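Local coordinates for Atg5 (Kluyveromyces marxianus, PDB 3VQI), which takes part in autophagic vesicle formation and cytoplasm-to-vacuole transport and is the partner to which the ubiquitin-like protein Atg12 is conjugated, at residues 19-24 / 114-119; 36-41 / 57-62; 43-48 / 86-91; 201-206 / 266-271. All blocks are in the same frame, centred on the assembly; numbering follows the deposited sequence.

The first three contacts lie in the N-terminal ubiquitin-like region (UblA) and the fourth in the C-terminal one (UblB). Contacts 1 and 2 share a mixed sheet, with centres about 9 Å apart: strand 15-22 pairs with 114-121 in contact 1 and, on its other flank, with strand 37-43, which carries contact 2. Along the chain, contacts 2 and 3 both fall between the two strands of contact 1, and their segments alternate. Contact 3 sits near the middle of the molecule and touches contact 4, about 13 Å away between centres, through Y47, Y87 and V91. The UblA region thus packs directly against UblB, while contacts 2 and 4 lie about 31 Å apart between centres.

Contact 1 (19-24 / 114-119); sequences EVVVSD and MWELQL
Strands 19-22 and 114-119 run side by side in the same direction, the parallel pairing of first and last strands at the heart of a ubiquitin-like sheet. Five backbone bonds join them in a zigzag. E19 donates from N to W115 O at 2.7 Å, and its own carbonyl receives L117 N. V21 repeats the pattern, with N on L117 O and O receiving L119 N, before S23 N reaches L119 O at 3.1 Å as the first strand ends. The NH groups of V20 and V22 face the other way and are taken up by the carbonyls of C38, in strand 37-43, and K36 just before it; on the far side of the pair the backbone of Q118 is hydrogen-bonded to that of E77, in strand 74-78. V20, V22, L117 and L119 line one face, where V20 CG1 meets L119 CB at 4.0 Å under helix 48-59. On the other face E19, with CG anti to its N (chi1 179°), extends past M114, whose sulfur lies against E19 CB. Beside it E116 follows an extended course across V21, bringing E116 OE2 to 3.4 Å from V21 CG2.

Contact 2 (36-41 / 57-62); sequences KSCHIV and RKLADT. With SO4 (sulfate ion), chain G.
Strand 37-41 passes residues 57-59 of helix 48-59 with C38 CA 7.2 Å from K58 CA, and no backbone bond joins segments 36-41 and 57-62, whose CA atoms come closest at 5.7 Å, from K36 CA to T62 CA. Within the second segment T62 N returns to L59 O. Side chains close the gap. L59 puts its CD2 branch over the strand backbone, 3.5 Å from S37 O, and the same methyl reaches C38 CB at 4.0 Å. K58 reaches over the strand, K58 CD 3.9 Å from C38 CB, and crosses I40, with K58 CE near I40 CG2. At the other end T62 CG2 abuts K36 CB at 3.4 Å; this methyl stands anti to the backbone N (chi1 -60° for OG1), leaving T62 OG1 to bond D35 O. H39 points away from the helix and holds a sulfate ion, probably from the crystallisation liquor. H39 N meets sulfate O3 at 2.9 Å, while H39 ND1 reaches O1 at 2.7 Å near the plane of the ring. Strand 37-43 leading into helix 48-59, which lies across the sheet, is the beta-hairpin-then-helix order of the ubiquitin fold.

Contact 3 (43-48 / 86-91); sequences LRDAYL and EYPCGV
The start of helix 89-96 is received by the loop that joins strand 37-43 to helix 48-59, and the R44 and A46 carbonyls take the first two NH groups of that helix. G90 N donates to R44 O at 2.7 Å, lying in the carbonyl plane on a lone pair, and C89 N donates to A46 O at 3.1 Å. P88 holds the N-cap position and has no NH to offer; its CA-H instead leans on A46 O. C89 projects toward the loop, and with SG anti to the carbonyl carbon (chi1 -59°) its sulfur settles 3.4 Å from L48 N and 4.0 Å from L48 CG. In the UblA ubiquitin-like region this brings the loop, the helix and the first strand together, since I16 of strand 15-22 touches both R44 and C89. R44 CB and CG each lie 3.8 Å from G90 CA, an approach that leaves no space for a side chain on the glycine. The arginine then runs extended from CG to NE along the helix, and R44 NH2 forms a salt bridge with D94. Were R44 cut back to an alanine, D94 would probably lose its salt-bridge partner, and G90 the cover of CG and the guanidinium. Further along the loop, Y47 turns its ring toward the residues before the helix, presenting its edge to E86 O, with Y47 CE1 4.1 Å from P88 CD. D45 lies beside P88, but its carboxylate is engaged by I265 N and Q245, which tie the loop to the UblB region.

Contact 4 (201-206 / 266-271); sequences PVRVWT and DGFLYL
F268 is enclosed on both faces: P201 CB sits over one, displaced toward the rim, 3.7 Å from the ring centroid (a CH-pi contact), and the R203 guanidinium lies flat on the opposite face. R203 CZ stands 3.6 Å from that centroid, with the two planes only 17° apart, a stacked cation-pi pair. The other face of the sheet is aliphatic, V202 and V204 beside L269 and L271. Between these layers parallel strands 202-205 and 269-271 are laced by P201 O, R203 N and O, and W205 N; the last meets L271 O at 2.9 Å. R203 leaves the backbone with CG anti to the carbonyl carbon (chi1 -77°), runs extended alongside Y270, and sends NH1 to Y270 OH at 3.0 Å, close to the guanidinium plane. Y270 OH in turn donates to D266 OD1 on its syn lone pair, while D266 OD2 receives F268 N in an Asx turn. R203 NE bonds Q213, and NH2 bonds Q146 of helix 135-155. With a leucine here, F268 is likely to lose its stacked cation, and Q213 and Q146 their donor. The buried charge is probably stabilised by ring and polar partners; D266, beyond salt-bridge distance, may help offset it.

Contact 1 (19-24 / 114-119)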
loop_
_atom_site.group_PDB
_atom_site.type_symbol
_atom_site.label_atom_id
_atom_site.label_comp_id
_atom_site.label_asym_id
_atom_site.label_seq_id
_atom_site.Cartn_x
_atom_site.Cartn_y
_atom_site.Cartn_z
ATOM N N GLU A 19 -14.674 0.980 6.994
ATOM C CA GLU A 19 -16.088 0.711 6.799
ATOM C C GLU A 19 -16.360 0.624 5.303
ATOM O O GLU A 19 -16.150 1.584 4.556
ATOM C CB GLU A 19 -16.971 1.783 7.424
ATOM C CG GLU A 19 -18.458 1.498 7.184
ATOM C CD GLU A 19 -19.385 2.211 8.160
ATOM O OE1 GLU A 19 -20.618 1.973 8.083
ATOM O OE2 GLU A 19 -18.888 3.003 8.999
ATOM N N VAL A 20 -16.812 -0.543 4.872
ATOM C CA VAL A 20 -17.103 -0.784 3.473
ATOM C C VAL A 20 -18.610 -0.822 3.250
ATOM O O VAL A 20 -19.307 -1.691 3.778
ATOM C CB VAL A 20 -16.482 -2.121 3.013
ATOM C CG1 VAL A 20 -16.758 -2.346 1.541
ATOM C CG2 VAL A 20 -14.987 -2.111 3.289
ATOM N N VAL A 21 -19.106 0.125 2.463
ATOM C CA VAL A 21 -20.530 0.208 2.168
ATOM C C VAL A 21 -20.758 0.024 0.676
ATOM O O VAL A 21 -20.007 0.569 -0.131
ATOM C CB VAL A 21 -21.098 1.594 2.553
ATOM C CG1 VAL A 21 -22.617 1.561 2.465
ATOM C CG2 VAL A 21 -20.606 2.013 3.950
ATOM N N VAL A 22 -21.786 -0.730 0.300
ATOM C CA VAL A 22 -22.062 -0.914 -1.120
ATOM C C VAL A 22 -22.392 0.448 -1.727
ATOM O O VAL A 22 -23.009 1.283 -1.071
ATOM C CB VAL A 22 -23.246 -1.846 -1.357
ATOM C CG1 VAL A 22 -23.472 -2.000 -2.851
ATOM C CG2 VAL A 22 -22.976 -3.197 -0.716
ATOM N N SER A 23 -21.966 0.682 -2.965
ATOM C CA SER A 23 -22.230 1.966 -3.600
ATOM C C SER A 23 -23.679 2.033 -4.053
ATOM O O SER A 23 -24.289 1.011 -4.383
ATOM C CB SER A 23 -21.302 2.193 -4.794
ATOM O OG SER A 23 -21.662 1.379 -5.895
ATOM N N ASP A 24 -24.222 3.246 -4.065
ATOM C CA ASP A 24 -25.610 3.463 -4.462
ATOM C C ASP A 24 -25.915 2.825 -5.807
ATOM O O ASP A 24 -26.967 2.221 -5.994
ATOM C CB ASP A 24 -25.906 4.964 -4.516
ATOM C CG ASP A 24 -25.421 5.699 -3.271
ATOM O OD1 ASP A 24 -25.750 5.266 -2.146
ATOM O OD2 ASP A 24 -24.709 6.717 -3.420
ATOM N N MET A 114 -12.041 5.629 11.592
ATOM C CA MET A 114 -12.552 4.820 10.497
ATOM C C MET A 114 -12.436 5.457 9.115
ATOM O O MET A 114 -12.614 6.663 8.944
ATOM C CB MET A 114 -14.005 4.425 10.773
ATOM C CG MET A 114 -14.358 3.045 10.249
ATOM S SD MET A 114 -15.971 2.442 10.799
ATOM C CE MET A 114 -15.576 1.843 12.480
ATOM N N TRP A 115 -12.121 4.612 8.137
ATOM C CA TRP A 115 -11.969 5.003 6.740
ATOM C C TRP A 115 -13.167 4.394 6.011
ATOM O O TRP A 115 -13.381 3.185 6.080
ATOM C CB TRP A 115 -10.651 4.423 6.207
ATOM C CG TRP A 115 -10.265 4.809 4.798
ATOM C CD1 TRP A 115 -10.592 5.958 4.139
ATOM C CD2 TRP A 115 -9.389 4.085 3.922
ATOM N NE1 TRP A 115 -9.970 5.997 2.914
ATOM C CE2 TRP A 115 -9.224 4.859 2.757
ATOM C CE3 TRP A 115 -8.723 2.855 4.013
ATOM C CZ2 TRP A 115 -8.422 4.450 1.689
ATOM C CZ3 TRP A 115 -7.924 2.449 2.950
ATOM C CH2 TRP A 115 -7.781 3.245 1.806
ATOM N N GLU A 116 -13.963 5.218 5.339
ATOM C CA GLU A 116 -15.120 4.685 4.632
ATOM C C GLU A 116 -14.854 4.544 3.134
ATOM O O GLU A 116 -14.374 5.474 2.487
ATOM C CB GLU A 116 -16.355 5.569 4.860
ATOM C CG GLU A 116 -17.654 4.906 4.387
ATOM C CD GLU A 116 -18.909 5.745 4.630
ATOM O OE1 GLU A 116 -18.845 6.749 5.377
ATOM O OE2 GLU A 116 -19.971 5.382 4.071
ATOM N N LEU A 117 -15.166 3.368 2.594
ATOM C CA LEU A 117 -14.967 3.080 1.178
ATOM C C LEU A 117 -16.251 2.518 0.601
ATOM O O LEU A 117 -17.021 1.861 1.310
ATOM C CB LEU A 117 -13.858 2.032 0.995
ATOM C CG LEU A 117 -12.464 2.422 1.501
ATOM C CD1 LEU A 117 -11.487 1.272 1.273
ATOM C CD2 LEU A 117 -11.996 3.676 0.780
ATOM N N GLN A 118 -16.505 2.772 -0.677
ATOM C CA GLN A 118 -17.698 2.192 -1.267
ATOM C C GLN A 118 -17.214 1.020 -2.124
ATOM O O GLN A 118 -16.132 1.070 -2.711
ATOM C CB GLN A 118 -18.482 3.196 -2.142
ATOM C CG GLN A 118 -18.321 4.694 -1.832
ATOM C CD GLN A 118 -18.464 5.058 -0.364
ATOM O OE1 GLN A 118 -19.403 4.627 0.313
ATOM N NE2 GLN A 118 -17.529 5.871 0.136
ATOM N N LEU A 119 -17.996 -0.048 -2.169
ATOM C CA LEU A 119 -17.633 -1.198 -2.979
ATOM C C LEU A 119 -18.424 -1.008 -4.264
ATOM O O LEU A 119 -19.649 -0.929 -4.234
ATOM C CB LEU A 119 -18.024 -2.508 -2.267
ATOM C CG LEU A 119 -17.918 -3.784 -3.112
ATOM C CD1 LEU A 119 -16.451 -4.087 -3.374
ATOM C CD2 LEU A 119 -18.590 -4.940 -2.400
#

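Contact 2 (36-41 / 57-62)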
loop_
_atom_site.group_PDB
_atom_site.type_symbol
_atom_site.label_atom_id
_atom_site.label_comp_id
_atom_site.label_asym_id
_atom_site.label_seq_id
_atom_site.Cartn_x
_atom_site.Cartn_y
_atom_site.Cartn_z
ATOM N N LYS A 36 -25.989 -3.072 4.358
ATOM C CA LYS A 36 -25.081 -2.859 3.234
ATOM C C LYS A 36 -23.695 -2.407 3.686
ATOM O O LYS A 36 -22.908 -1.886 2.899
ATOM C CB LYS A 36 -25.683 -1.833 2.266
ATOM C CG LYS A 36 -25.851 -0.443 2.851
ATOM C CD LYS A 36 -26.500 0.492 1.848
ATOM C CE LYS A 36 -26.760 1.867 2.457
ATOM N NZ LYS A 36 -27.493 2.755 1.508
ATOM N N SER A 37 -23.403 -2.617 4.960
ATOM C CA SER A 37 -22.114 -2.237 5.505
ATOM C C SER A 37 -21.433 -3.407 6.185
ATOM O O SER A 37 -22.039 -4.449 6.414
ATOM C CB SER A 37 -22.274 -1.107 6.523
ATOM O OG SER A 37 -22.656 0.100 5.896
ATOM N N CYS A 38 -20.158 -3.217 6.497
ATOM C CA CYS A 38 -19.359 -4.212 7.194
ATOM C C CYS A 38 -18.058 -3.521 7.563
ATOM O O CYS A 38 -17.496 -2.777 6.768
ATOM C CB CYS A 38 -19.098 -5.446 6.317
ATOM S SG CYS A 38 -17.858 -5.266 5.024
ATOM N N HIS A 39 -17.603 -3.732 8.789
ATOM C CA HIS A 39 -16.366 -3.117 9.238
ATOM C C HIS A 39 -15.313 -4.199 9.326
ATOM O O HIS A 39 -15.555 -5.277 9.860
ATOM C CB HIS A 39 -16.557 -2.458 10.607
ATOM C CG HIS A 39 -17.808 -1.646 10.704
ATOM N ND1 HIS A 39 -19.055 -2.218 10.844
ATOM C CD2 HIS A 39 -18.014 -0.310 10.617
ATOM C CE1 HIS A 39 -19.976 -1.270 10.837
ATOM N NE2 HIS A 39 -19.371 -0.103 10.701
ATOM N N ILE A 40 -14.143 -3.918 8.779
ATOM C CA ILE A 40 -13.077 -4.885 8.827
ATOM C C ILE A 40 -11.794 -4.170 9.146
ATOM O O ILE A 40 -11.589 -3.031 8.728
ATOM C CB ILE A 40 -12.946 -5.610 7.500
ATOM C CG1 ILE A 40 -12.586 -4.622 6.406
ATOM C CG2 ILE A 40 -14.268 -6.283 7.155
ATOM C CD1 ILE A 40 -12.504 -5.270 5.051
ATOM N N VAL A 41 -10.943 -4.819 9.926
ATOM C CA VAL A 41 -9.671 -4.219 10.265
ATOM C C VAL A 41 -8.731 -4.650 9.150
ATOM O O VAL A 41 -8.711 -5.826 8.781
ATOM C CB VAL A 41 -9.159 -4.729 11.631
ATOM C CG1 VAL A 41 -7.836 -4.059 11.977
ATOM C CG2 VAL A 41 -10.182 -4.425 12.714
ATOM N N ARG A 57 -18.141 -11.107 -0.372
ATOM C CA ARG A 57 -18.894 -12.172 0.292
ATOM C C ARG A 57 -19.862 -11.599 1.331
ATOM O O ARG A 57 -21.063 -11.845 1.281
ATOM C CB ARG A 57 -17.932 -13.146 0.996
ATOM C CG ARG A 57 -18.567 -14.471 1.485
ATOM C CD ARG A 57 -17.970 -15.015 2.813
ATOM N NE ARG A 57 -16.545 -14.722 3.034
ATOM C CZ ARG A 57 -15.560 -15.023 2.190
ATOM N NH1 ARG A 57 -15.820 -15.633 1.045
ATOM N NH2 ARG A 57 -14.307 -14.718 2.490
ATOM N N LYS A 58 -19.336 -10.828 2.272
ATOM C CA LYS A 58 -20.169 -10.269 3.325
ATOM C C LYS A 58 -21.342 -9.433 2.846
ATOM O O LYS A 58 -22.355 -9.338 3.545
ATOM C CB LYS A 58 -19.346 -9.406 4.276
ATOM C CG LYS A 58 -18.409 -10.148 5.192
ATOM C CD LYS A 58 -17.951 -9.219 6.315
ATOM C CE LYS A 58 -16.616 -9.648 6.913
ATOM N NZ LYS A 58 -16.747 -10.312 8.240
ATOM N N LEU A 59 -21.216 -8.827 1.668
ATOM C CA LEU A 59 -22.274 -7.961 1.155
ATOM C C LEU A 59 -22.966 -8.488 -0.090
ATOM O O LEU A 59 -23.804 -7.796 -0.659
ATOM C CB LEU A 59 -21.710 -6.561 0.870
ATOM C CG LEU A 59 -20.841 -5.951 1.978
ATOM C CD1 LEU A 59 -20.289 -4.602 1.536
ATOM C CD2 LEU A 59 -21.656 -5.804 3.260
ATOM N N ALA A 60 -22.631 -9.704 -0.511
ATOM C CA ALA A 60 -23.243 -10.285 -1.705
ATOM C C ALA A 60 -24.770 -10.211 -1.673
ATOM O O ALA A 60 -25.418 -10.123 -2.718
ATOM C CB ALA A 60 -22.809 -11.725 -1.867
ATOM N N ASP A 61 -25.335 -10.240 -0.471
ATOM C CA ASP A 61 -26.782 -10.192 -0.287
ATOM C C ASP A 61 -27.414 -8.863 -0.660
ATOM O O ASP A 61 -28.553 -8.817 -1.124
ATOM C CB ASP A 61 -27.133 -10.503 1.169
ATOM C CG ASP A 61 -27.520 -11.946 1.377
ATOM O OD1 ASP A 61 -27.270 -12.763 0.457
ATOM O OD2 ASP A 61 -28.070 -12.261 2.463
ATOM N N THR A 62 -26.667 -7.789 -0.448
ATOM C CA THR A 62 -27.147 -6.446 -0.716
ATOM C C THR A 62 -26.801 -5.945 -2.106
ATOM O O THR A 62 -27.164 -4.834 -2.482
ATOM C CB THR A 62 -26.582 -5.486 0.335
ATOM O OG1 THR A 62 -27.022 -5.914 1.632
ATOM C CG2 THR A 62 -27.056 -4.073 0.098
HETATM S S SO4 G . -20.038 -5.872 10.648
HETATM O O1 SO4 G . -20.495 -4.486 10.440
HETATM O O2 SO4 G . -20.918 -6.805 9.915
HETATM O O3 SO4 G . -18.656 -6.028 10.154
HETATM O O4 SO4 G . -20.082 -6.168 12.093
#

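Contact 3 (43-48 / 86-91)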
loop_
_atom_site.group_PDB
_atom_site.type_symbol
_atom_site.label_atom_id
_atom_site.label_comp_id
_atom_site.label_asym_id
_atom_site.label_seq_id
_atom_site.Cartn_x
_atom_site.Cartn_y
_atom_site.Cartn_z
ATOM N N LEU A 43 -4.689 -4.522 7.466
ATOM C CA LEU A 43 -3.304 -4.291 7.803
ATOM C C LEU A 43 -2.812 -3.135 6.945
ATOM O O LEU A 43 -3.126 -3.065 5.763
ATOM C CB LEU A 43 -2.493 -5.548 7.538
ATOM C CG LEU A 43 -2.788 -6.654 8.552
ATOM C CD1 LEU A 43 -2.162 -7.954 8.089
ATOM C CD2 LEU A 43 -2.262 -6.241 9.920
ATOM N N ARG A 44 -2.066 -2.215 7.548
ATOM C CA ARG A 44 -1.543 -1.074 6.818
ATOM C C ARG A 44 -0.642 -1.525 5.689
ATOM O O ARG A 44 -0.697 -0.992 4.588
ATOM C CB ARG A 44 -0.777 -0.143 7.760
ATOM C CG ARG A 44 -1.674 0.867 8.460
ATOM C CD ARG A 44 -0.947 1.716 9.495
ATOM N NE ARG A 44 -1.608 3.010 9.596
ATOM C CZ ARG A 44 -1.400 4.010 8.742
ATOM N NH1 ARG A 44 -0.531 3.863 7.744
ATOM N NH2 ARG A 44 -2.101 5.130 8.852
ATOM N N ASP A 45 0.186 -2.519 5.963
ATOM C CA ASP A 45 1.087 -3.021 4.953
ATOM C C ASP A 45 0.560 -4.303 4.351
ATOM O O ASP A 45 1.102 -5.389 4.565
ATOM C CB ASP A 45 2.476 -3.231 5.544
ATOM C CG ASP A 45 3.468 -2.210 5.039
ATOM O OD1 ASP A 45 3.613 -2.098 3.806
ATOM O OD2 ASP A 45 4.097 -1.519 5.866
ATOM N N ALA A 46 -0.515 -4.148 3.595
ATOM C CA ALA A 46 -1.187 -5.234 2.903
ATOM C C ALA A 46 -1.798 -4.532 1.706
ATOM O O ALA A 46 -1.626 -3.325 1.545
ATOM C CB ALA A 46 -2.277 -5.815 3.778
ATOM N N TYR A 47 -2.514 -5.270 0.871
ATOM C CA TYR A 47 -3.140 -4.665 -0.293
ATOM C C TYR A 47 -4.661 -4.742 -0.202
ATOM O O TYR A 47 -5.202 -5.762 0.241
ATOM C CB TYR A 47 -2.653 -5.365 -1.557
ATOM C CG TYR A 47 -1.247 -4.987 -1.937
ATOM C CD1 TYR A 47 -0.974 -3.736 -2.480
ATOM C CD2 TYR A 47 -0.191 -5.884 -1.776
ATOM C CE1 TYR A 47 0.314 -3.380 -2.862
ATOM C CE2 TYR A 47 1.109 -5.539 -2.157
ATOM C CZ TYR A 47 1.352 -4.283 -2.702
ATOM O OH TYR A 47 2.613 -3.932 -3.098
ATOM N N LEU A 48 -5.338 -3.663 -0.606
ATOM C CA LEU A 48 -6.802 -3.622 -0.576
ATOM C C LEU A 48 -7.357 -4.846 -1.246
ATOM O O LEU A 48 -8.359 -5.421 -0.807
ATOM C CB LEU A 48 -7.332 -2.382 -1.299
ATOM C CG LEU A 48 -7.495 -1.151 -0.413
ATOM C CD1 LEU A 48 -7.952 0.045 -1.238
ATOM C CD2 LEU A 48 -8.506 -1.483 0.668
ATOM N N GLU A 86 -3.040 -0.474 -6.029
ATOM C CA GLU A 86 -1.733 -1.095 -6.193
ATOM C C GLU A 86 -0.739 -0.532 -5.166
ATOM O O GLU A 86 0.457 -0.817 -5.221
ATOM C CB GLU A 86 -1.174 -0.893 -7.619
ATOM C CG GLU A 86 -0.823 0.529 -8.000
ATOM C CD GLU A 86 -2.013 1.323 -8.520
ATOM O OE1 GLU A 86 -1.781 2.404 -9.109
ATOM O OE2 GLU A 86 -3.171 0.876 -8.343
ATOM N N TYR A 87 -1.234 0.285 -4.241
ATOM C CA TYR A 87 -0.393 0.830 -3.191
ATOM C C TYR A 87 -0.885 0.238 -1.885
ATOM O O TYR A 87 -2.067 -0.065 -1.741
ATOM C CB TYR A 87 -0.490 2.355 -3.140
ATOM C CG TYR A 87 0.102 3.024 -4.350
ATOM C CD1 TYR A 87 -0.713 3.516 -5.373
ATOM C CD2 TYR A 87 1.486 3.114 -4.504
ATOM C CE1 TYR A 87 -0.164 4.084 -6.527
ATOM C CE2 TYR A 87 2.049 3.674 -5.653
ATOM C CZ TYR A 87 1.216 4.154 -6.657
ATOM O OH TYR A 87 1.771 4.690 -7.787
ATOM N N PRO A 88 0.016 0.038 -0.916
ATOM C CA PRO A 88 -0.489 -0.535 0.336
ATOM C C PRO A 88 -1.604 0.289 0.971
ATOM O O PRO A 88 -1.655 1.512 0.808
ATOM C CB PRO A 88 0.764 -0.629 1.217
ATOM C CG PRO A 88 1.806 0.240 0.498
ATOM C CD PRO A 88 1.489 0.059 -0.943
ATOM N N CYS A 89 -2.495 -0.400 1.682
ATOM C CA CYS A 89 -3.625 0.219 2.371
ATOM C C CYS A 89 -3.214 1.420 3.215
ATOM O O CYS A 89 -3.751 2.510 3.072
ATOM C CB CYS A 89 -4.309 -0.801 3.285
ATOM S SG CYS A 89 -4.924 -2.269 2.433
ATOM N N GLY A 90 -2.264 1.204 4.109
ATOM C CA GLY A 90 -1.820 2.279 4.971
ATOM C C GLY A 90 -1.426 3.531 4.216
ATOM O O GLY A 90 -1.725 4.653 4.643
ATOM N N VAL A 91 -0.751 3.336 3.092
ATOM C CA VAL A 91 -0.311 4.443 2.266
ATOM C C VAL A 91 -1.516 5.206 1.717
ATOM O O VAL A 91 -1.535 6.434 1.720
ATOM C CB VAL A 91 0.556 3.924 1.109
ATOM C CG1 VAL A 91 0.923 5.064 0.159
ATOM C CG2 VAL A 91 1.799 3.286 1.667
#

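Contact 4 (201-206 / 266-271)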
loop_
_atom_site.group_PDB
_atom_site.type_symbol
_atom_site.label_atom_id
_atom_site.label_comp_id
_atom_site.label_asym_id
_atom_site.label_seq_id
_atom_site.Cartn_x
_atom_site.Cartn_y
_atom_site.Cartn_z
ATOM N N PRO A 201 14.755 3.613 -2.273
ATOM C CA PRO A 201 13.408 3.695 -2.862
ATOM C C PRO A 201 12.480 4.659 -2.123
ATOM O O PRO A 201 12.026 4.373 -1.016
ATOM C CB PRO A 201 12.911 2.252 -2.790
ATOM C CG PRO A 201 14.188 1.451 -2.867
ATOM C CD PRO A 201 15.080 2.219 -1.925
ATOM N N VAL A 202 12.203 5.805 -2.734
ATOM C CA VAL A 202 11.331 6.781 -2.107
ATOM C C VAL A 202 10.254 7.256 -3.059
ATOM O O VAL A 202 10.490 7.424 -4.262
ATOM C CB VAL A 202 12.101 8.015 -1.628
ATOM C CG1 VAL A 202 11.193 8.887 -0.775
ATOM C CG2 VAL A 202 13.310 7.598 -0.838
ATOM N N ARG A 203 9.064 7.466 -2.510
ATOM C CA ARG A 203 7.934 7.937 -3.293
ATOM C C ARG A 203 7.199 8.963 -2.471
ATOM O O ARG A 203 6.878 8.726 -1.305
ATOM C CB ARG A 203 7.020 6.771 -3.665
ATOM C CG ARG A 203 7.577 5.943 -4.808
ATOM C CD ARG A 203 6.771 4.689 -5.053
ATOM N NE ARG A 203 7.294 3.959 -6.200
ATOM C CZ ARG A 203 6.873 2.757 -6.569
ATOM N NH1 ARG A 203 5.920 2.144 -5.878
ATOM N NH2 ARG A 203 7.397 2.176 -7.638
ATOM N N VAL A 204 6.954 10.117 -3.081
ATOM C CA VAL A 204 6.271 11.200 -2.392
ATOM C C VAL A 204 4.930 11.498 -3.044
ATOM O O VAL A 204 4.813 11.475 -4.269
ATOM C CB VAL A 204 7.125 12.486 -2.413
ATOM C CG1 VAL A 204 6.505 13.537 -1.504
ATOM C CG2 VAL A 204 8.551 12.173 -1.988
ATOM N N TRP A 205 3.921 11.765 -2.219
ATOM C CA TRP A 205 2.588 12.085 -2.721
ATOM C C TRP A 205 2.377 13.575 -2.604
ATOM O O TRP A 205 2.675 14.169 -1.567
ATOM C CB TRP A 205 1.490 11.377 -1.922
ATOM C CG TRP A 205 1.402 9.906 -2.164
ATOM C CD1 TRP A 205 1.942 8.912 -1.396
ATOM C CD2 TRP A 205 0.719 9.251 -3.245
ATOM N NE1 TRP A 205 1.634 7.682 -1.925
ATOM C CE2 TRP A 205 0.884 7.858 -3.057
ATOM C CE3 TRP A 205 -0.016 9.704 -4.351
ATOM C CZ2 TRP A 205 0.335 6.913 -3.938
ATOM C CZ3 TRP A 205 -0.559 8.765 -5.223
ATOM C CH2 TRP A 205 -0.381 7.384 -5.009
ATOM N N THR A 206 1.873 14.177 -3.677
ATOM C CA THR A 206 1.602 15.607 -3.709
ATOM C C THR A 206 0.244 15.891 -3.083
ATOM O O THR A 206 -0.445 14.978 -2.621
ATOM C CB THR A 206 1.573 16.127 -5.138
ATOM O OG1 THR A 206 0.569 15.419 -5.883
ATOM C CG2 THR A 206 2.922 15.930 -5.790
ATOM N N ASP A 266 6.386 -3.203 0.083
ATOM C CA ASP A 266 6.771 -3.298 -1.314
ATOM C C ASP A 266 8.172 -2.751 -1.570
ATOM O O ASP A 266 8.653 -2.767 -2.705
ATOM C CB ASP A 266 5.752 -2.586 -2.204
ATOM C CG ASP A 266 5.764 -1.080 -2.028
ATOM O OD1 ASP A 266 5.125 -0.411 -2.863
ATOM O OD2 ASP A 266 6.398 -0.566 -1.068
ATOM N N GLY A 267 8.820 -2.259 -0.520
ATOM C CA GLY A 267 10.178 -1.766 -0.674
ATOM C C GLY A 267 10.367 -0.263 -0.779
ATOM O O GLY A 267 11.490 0.227 -0.907
ATOM N N PHE A 268 9.274 0.483 -0.732
ATOM C CA PHE A 268 9.400 1.916 -0.821
ATOM C C PHE A 268 8.939 2.599 0.442
ATOM O O PHE A 268 8.067 2.114 1.156
ATOM C CB PHE A 268 8.606 2.453 -2.010
ATOM C CG PHE A 268 9.212 2.137 -3.345
ATOM C CD1 PHE A 268 9.135 0.855 -3.877
ATOM C CD2 PHE A 268 9.843 3.138 -4.094
ATOM C CE1 PHE A 268 9.674 0.569 -5.140
ATOM C CE2 PHE A 268 10.386 2.861 -5.362
ATOM C CZ PHE A 268 10.297 1.573 -5.882
ATOM N N LEU A 269 9.563 3.732 0.717
ATOM C CA LEU A 269 9.224 4.556 1.864
ATOM C C LEU A 269 8.292 5.606 1.277
ATOM O O LEU A 269 8.680 6.343 0.371
ATOM C CB LEU A 269 10.481 5.223 2.413
ATOM C CG LEU A 269 10.328 6.414 3.355
ATOM C CD1 LEU A 269 9.672 6.026 4.688
ATOM C CD2 LEU A 269 11.723 6.963 3.557
ATOM N N TYR A 270 7.064 5.665 1.766
ATOM C CA TYR A 270 6.112 6.628 1.242
ATOM C C TYR A 270 5.915 7.834 2.134
ATOM O O TYR A 270 5.618 7.714 3.323
ATOM C CB TYR A 270 4.741 5.975 1.006
ATOM C CG TYR A 270 4.702 4.960 -0.107
ATOM C CD1 TYR A 270 5.115 3.645 0.105
ATOM C CD2 TYR A 270 4.239 5.309 -1.374
ATOM C CE1 TYR A 270 5.061 2.705 -0.920
ATOM C CE2 TYR A 270 4.188 4.381 -2.404
ATOM C CZ TYR A 270 4.600 3.079 -2.172
ATOM O OH TYR A 270 4.565 2.160 -3.199
ATOM N N LEU A 271 6.072 9.006 1.543
ATOM C CA LEU A 271 5.860 10.241 2.267
ATOM C C LEU A 271 4.592 10.889 1.733
ATOM O O LEU A 271 4.422 11.032 0.520
ATOM C CB LEU A 271 7.028 11.197 2.059
ATOM C CG LEU A 271 8.204 11.135 3.030
ATOM C CD1 LEU A 271 8.899 9.783 2.930
ATOM C CD2 LEU A 271 9.167 12.275 2.702
#